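Local structure of thiosulfate sulfurtransferase (Pseudomonas aeruginosa, 1YT8) at residues S162-I167 with I223-A228. The protein probably transfers sulfur from thiosulfate to cyanide, as rhodaneses do, with four rhodanese-like modules joined in one chain. Residues are numbered along the deposited sequence; the frame is centred on the assembly and turned at random.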
loop_
_atom_site.group_PDB
_atom_site.type_symbol
_atom_site.label_atom_id
_atom_site.label_comp_id
_atom_site.label_asym_id
_atom_site.label_seq_id
_atom_site.Cartn_x
_atom_site.Cartn_y
_atom_site.Cartn_z
ATOM N N SER A 162 -9.583 -1.414 -18.531
ATOM C CA SER A 162 -9.791 0.024 -18.599
ATOM C C SER A 162 -11.052 0.424 -19.350
ATOM O O SER A 162 -11.634 -0.370 -20.096
ATOM C CB SER A 162 -8.575 0.689 -19.252
ATOM O OG SER A 162 -8.266 0.063 -20.486
ATOM N N ILE A 163 -11.470 1.668 -19.139
ATOM C CA ILE A 163 -12.656 2.213 -19.793
ATOM C C ILE A 163 -12.231 2.555 -21.228
ATOM O O ILE A 163 -11.139 3.076 -21.445
ATOM C CB ILE A 163 -13.136 3.503 -19.065
ATOM C CG1 ILE A 163 -13.342 3.220 -17.571
ATOM C CG2 ILE A 163 -14.419 4.031 -19.709
ATOM C CD1 ILE A 163 -14.358 2.111 -17.267
ATOM N N PRO A 164 -13.082 2.253 -22.225
ATOM C CA PRO A 164 -12.760 2.536 -23.629
ATOM C C PRO A 164 -12.183 3.922 -23.880
ATOM O O PRO A 164 -12.785 4.930 -23.506
ATOM C CB PRO A 164 -14.099 2.338 -24.334
ATOM C CG PRO A 164 -14.700 1.223 -23.555
ATOM C CD PRO A 164 -14.409 1.626 -22.115
ATOM N N GLY A 165 -11.016 3.959 -24.520
ATOM C CA GLY A 165 -10.370 5.223 -24.826
ATOM C C GLY A 165 -9.655 5.867 -23.653
ATOM O O GLY A 165 -9.031 6.910 -23.806
ATOM N N GLY A 166 -9.739 5.242 -22.483
ATOM C CA GLY A 166 -9.099 5.787 -21.297
ATOM C C GLY A 166 -7.600 5.990 -21.424
ATOM O O GLY A 166 -6.913 5.254 -22.136
ATOM N N ILE A 167 -7.097 6.995 -20.712
ATOM C CA ILE A 167 -5.677 7.344 -20.713
ATOM C C ILE A 167 -5.149 7.248 -19.286
ATOM O O ILE A 167 -5.746 7.797 -18.367
ATOM C CB ILE A 167 -5.475 8.792 -21.211
ATOM C CG1 ILE A 167 -6.074 8.939 -22.613
ATOM C CG2 ILE A 167 -3.982 9.153 -21.196
ATOM C CD1 ILE A 167 -6.253 10.376 -23.068
ATOM N N ILE A 223 -15.873 -1.163 -12.132
ATOM C CA ILE A 223 -16.856 -2.035 -11.501
ATOM C C ILE A 223 -18.232 -1.625 -12.022
ATOM O O ILE A 223 -19.029 -2.466 -12.441
ATOM C CB ILE A 223 -16.834 -1.886 -9.955
ATOM C CG1 ILE A 223 -15.632 -2.642 -9.385
ATOM C CG2 ILE A 223 -18.142 -2.399 -9.346
ATOM C CD1 ILE A 223 -15.449 -2.513 -7.875
ATOM N N GLY A 224 -18.491 -0.321 -12.002
ATOM C CA GLY A 224 -19.766 0.193 -12.472
ATOM C C GLY A 224 -19.961 -0.019 -13.960
ATOM O O GLY A 224 -21.087 -0.198 -14.425
ATOM N N TRP A 225 -18.865 0.018 -14.711
ATOM C CA TRP A 225 -18.912 -0.183 -16.157
ATOM C C TRP A 225 -19.385 -1.614 -16.433
ATOM O O TRP A 225 -20.243 -1.847 -17.283
ATOM C CB TRP A 225 -17.516 0.051 -16.753
ATOM C CG TRP A 225 -17.511 0.335 -18.227
ATOM C CD1 TRP A 225 -17.261 -0.553 -19.236
ATOM C CD2 TRP A 225 -17.771 1.598 -18.860
ATOM N NE1 TRP A 225 -17.348 0.079 -20.459
ATOM C CE2 TRP A 225 -17.658 1.399 -20.257
ATOM C CE3 TRP A 225 -18.089 2.879 -18.383
ATOM C CZ2 TRP A 225 -17.851 2.434 -21.180
ATOM C CZ3 TRP A 225 -18.282 3.909 -19.302
ATOM C CH2 TRP A 225 -18.162 3.679 -20.686
ATOM N N THR A 226 -18.825 -2.567 -15.697
ATOM C CA THR A 226 -19.197 -3.969 -15.848
ATOM C C THR A 226 -20.636 -4.191 -15.392
ATOM O O THR A 226 -21.414 -4.857 -16.076
ATOM C CB THR A 226 -18.263 -4.878 -15.022
ATOM O OG1 THR A 226 -16.928 -4.749 -15.519
ATOM C CG2 THR A 226 -18.700 -6.334 -15.113
ATOM N N LEU A 227 -20.992 -3.622 -14.244
ATOM C CA LEU A 227 -22.346 -3.775 -13.719
ATOM C C LEU A 227 -23.379 -3.183 -14.673
ATOM O O LEU A 227 -24.530 -3.619 -14.702
ATOM C CB LEU A 227 -22.465 -3.108 -12.343
ATOM C CG LEU A 227 -21.609 -3.702 -11.221
ATOM C CD1 LEU A 227 -21.798 -2.885 -9.944
ATOM C CD2 LEU A 227 -21.991 -5.157 -10.991
ATOM N N ALA A 228 -22.963 -2.190 -15.454
ATOM C CA ALA A 228 -23.855 -1.551 -16.416
ATOM C C ALA A 228 -23.946 -2.395 -17.685
ATOM O O ALA A 228 -24.703 -2.076 -18.607
ATOM C CB ALA A 228 -23.346 -0.150 -16.750
#
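The indole of W225 carries I163 on one of its faces. CG2 of I163 sits above the six-membered ring, 3.8 Å from its centroid and only 8° off the ring normal, a clean CH-pi contact. The other branch of I163 reaches back toward the root of the indole, where CD1 comes within 3.7 Å of W225 CG and also touches CB, so the two methyls together span the ring system from its attachment point to the far end of the benzene half. This spread follows from the isoleucine torsions: chi1 (-54°) sets CG2 anti to the backbone N and CG1 beside that N, and chi2 (-59°) then turns CD1 toward the root of the indole. P164 approaches the indole obliquely, its CD 3.7 Å from CZ2 of W225 and about as close to NE1. The polar N-H of the indole is not lost in this apolar patch, because NE1 donates to the backbone carbonyl of Q231. No hydrogen bond joins 162-167 to 223-228; the contact is packing alone. Its loop side is shaped by a type II turn from I163 to G166, closed by the 2.8 Å bond from G166 N to I163 O, with P164 and G165 at its corners and G165 at positive phi. L218, on strand 215-218, touches both I163 and W225, and V137 of helix 134-142 also packs on the indole. The contact thus joins the loop leading into edge strand 167-168 to helix 221-227 within a rhodanese-like alpha/beta domain, whose parallel five-stranded sheet has the order 1-5-4-2-3.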